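Local coordinates for putative kinase (Chloroflexus aurantiacus, PDB 2RHM), which is of unknown function but, with its P-loop NTPase fold, is probably a nucleotide-binding kinase, at residues 106-111 with 160-165. Sequence-based numbering, arbitrary orientation.
Sequences PIQIRC and GPLLTV
The carbonyl O of Pro-106 lies 3.5 Å from CD of Pro-161, just before the two segments settle into parallel pairing. The Ile-107 side chain brings CG1 against the ring of Pro-161, and Trp-181 and Leu-186 of helix 175-187 pack on it. From Gln-108 on, the backbone bonds begin: its N donates to Pro-161 O (3.0 Å), and its O accepts Leu-163 N. The Gln-108 side chain runs extended alongside Leu-162, whose CD1 rests 3.7 Å from CG of Gln-108. A water joins Gln-108 NE2 to Pro-161 O, while OE1 accepts a hydrogen bond from Leu-156 N. The pairing adds 162-166 at one edge of the parallel sheet within this chain, beside 105-112, which pairs in turn with 6-12, the strand leading into the probable Walker A loop of this P-loop NTPase fold. Ile-109 points to the face of Leu-163 and Val-165; its CG2, anti to the backbone N, reaches CG2 of Val-165 at 3.9 Å. Arg-110 bonds through N to Leu-163 O (2.8 Å) and through O to Val-165 N. Bent at chi3 (61°), its side chain turns the guanidinium edge to Thr-164, and NE and NH2 both donate to OG1, which lies in the guanidinium plane; NH1 bonds to Ile-153 O. A methionine here would probably leave Thr-164 OG1 and Ile-153 O without these donors. At Cys-111, CA approaches Val-165 O at 3.3 Å in a CA-H...O contact, and the side chain touches Thr-16 and Lys-18.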
loop_
_atom_site.group_PDB
_atom_site.type_symbol
_atom_site.label_atom_id
_atom_site.label_comp_id
_atom_site.label_asym_id
_atom_site.label_seq_id
_atom_site.Cartn_x
_atom_site.Cartn_y
_atom_site.Cartn_z
ATOM N N PRO B 106 12.658 10.011 10.891
ATOM C CA PRO B 106 13.363 9.436 9.740
ATOM C C PRO B 106 14.707 8.786 10.038
ATOM O O PRO B 106 15.483 9.280 10.875
ATOM C CB PRO B 106 13.577 10.643 8.831
ATOM C CG PRO B 106 13.774 11.766 9.793
ATOM C CD PRO B 106 12.839 11.477 10.961
ATOM N N ILE B 107 14.956 7.673 9.350
ATOM C CA ILE B 107 16.242 6.992 9.353
ATOM C C ILE B 107 16.493 6.713 7.875
ATOM O O ILE B 107 15.621 6.180 7.208
ATOM C CB ILE B 107 16.202 5.677 10.122
ATOM C CG1 ILE B 107 15.840 5.930 11.598
ATOM C CG2 ILE B 107 17.577 4.972 10.012
ATOM C CD1 ILE B 107 15.576 4.654 12.382
ATOM N N GLN B 108 17.657 7.078 7.354
ATOM C CA GLN B 108 17.894 6.984 5.921
ATOM C C GLN B 108 19.135 6.178 5.576
ATOM O O GLN B 108 20.186 6.323 6.221
ATOM C CB GLN B 108 17.979 8.386 5.286
ATOM C CG GLN B 108 17.999 8.372 3.757
ATOM C CD GLN B 108 17.877 9.768 3.112
ATOM O OE1 GLN B 108 17.799 9.874 1.887
ATOM N NE2 GLN B 108 17.850 10.827 3.928
ATOM N N ILE B 109 18.962 5.262 4.634
ATOM C CA ILE B 109 20.064 4.465 4.078
ATOM C C ILE B 109 20.155 4.739 2.581
ATOM O O ILE B 109 19.166 4.598 1.835
ATOM C CB ILE B 109 19.890 2.962 4.319
ATOM C CG1 ILE B 109 19.720 2.683 5.804
ATOM C CG2 ILE B 109 21.100 2.197 3.782
ATOM C CD1 ILE B 109 19.502 1.279 6.120
ATOM N N ARG B 110 21.334 5.183 2.158
ATOM C CA ARG B 110 21.589 5.485 0.770
ATOM C C ARG B 110 22.542 4.441 0.210
ATOM O O ARG B 110 23.609 4.205 0.762
ATOM C CB ARG B 110 22.189 6.874 0.581
ATOM C CG ARG B 110 22.624 7.075 -0.857
ATOM C CD ARG B 110 23.279 8.381 -1.101
ATOM N NE ARG B 110 24.502 8.562 -0.325
ATOM C CZ ARG B 110 25.386 9.519 -0.568
ATOM N NH1 ARG B 110 25.193 10.357 -1.569
ATOM N NH2 ARG B 110 26.479 9.631 0.178
ATOM N N CYS B 111 22.132 3.792 -0.873
ATOM C CA CYS B 111 22.979 2.816 -1.525
ATOM C C CYS B 111 23.688 3.457 -2.689
ATOM O O CYS B 111 23.104 4.273 -3.378
ATOM C CB CYS B 111 22.143 1.651 -2.033
ATOM S SG CYS B 111 21.282 0.802 -0.722
ATOM N N GLY B 160 17.886 13.529 10.814
ATOM C CA GLY B 160 18.004 12.165 11.246
ATOM C C GLY B 160 19.222 11.508 10.656
ATOM O O GLY B 160 19.917 12.075 9.815
ATOM N N PRO B 161 19.496 10.302 11.117
ATOM C CA PRO B 161 20.690 9.588 10.711
ATOM C C PRO B 161 20.664 9.159 9.250
ATOM O O PRO B 161 19.596 8.931 8.681
ATOM C CB PRO B 161 20.704 8.363 11.634
ATOM C CG PRO B 161 19.392 8.241 12.183
ATOM C CD PRO B 161 18.701 9.557 12.106
ATOM N N LEU B 162 21.857 9.093 8.663
ATOM C CA LEU B 162 22.047 8.637 7.295
ATOM C C LEU B 162 23.219 7.659 7.251
ATOM O O LEU B 162 24.292 7.940 7.798
ATOM C CB LEU B 162 22.333 9.821 6.360
ATOM C CG LEU B 162 22.770 9.520 4.923
ATOM C CD1 LEU B 162 21.640 8.888 4.106
ATOM C CD2 LEU B 162 23.270 10.777 4.228
ATOM N N LEU B 163 23.003 6.516 6.625
ATOM C CA LEU B 163 24.065 5.533 6.401
ATOM C C LEU B 163 24.203 5.392 4.920
ATOM O O LEU B 163 23.204 5.186 4.255
ATOM C CB LEU B 163 23.663 4.174 6.964
ATOM C CG LEU B 163 24.647 3.010 6.724
ATOM C CD1 LEU B 163 25.900 3.273 7.490
ATOM C CD2 LEU B 163 24.010 1.685 7.132
ATOM N N THR B 164 25.427 5.466 4.402
ATOM C CA THR B 164 25.681 5.159 2.990
ATOM C C THR B 164 26.356 3.814 2.873
ATOM O O THR B 164 27.362 3.539 3.548
ATOM C CB THR B 164 26.504 6.220 2.284
ATOM O OG1 THR B 164 25.742 7.421 2.223
ATOM C CG2 THR B 164 26.860 5.781 0.864
ATOM N N VAL B 165 25.768 2.974 2.032
ATOM C CA VAL B 165 26.230 1.619 1.806
ATOM C C VAL B 165 26.707 1.453 0.350
ATOM O O VAL B 165 25.929 1.526 -0.609
ATOM C CB VAL B 165 25.128 0.606 2.176
ATOM C CG1 VAL B 165 25.588 -0.818 1.875
ATOM C CG2 VAL B 165 24.753 0.771 3.652
HETATM O O HOH W 1 18.100 11.018 7.147
#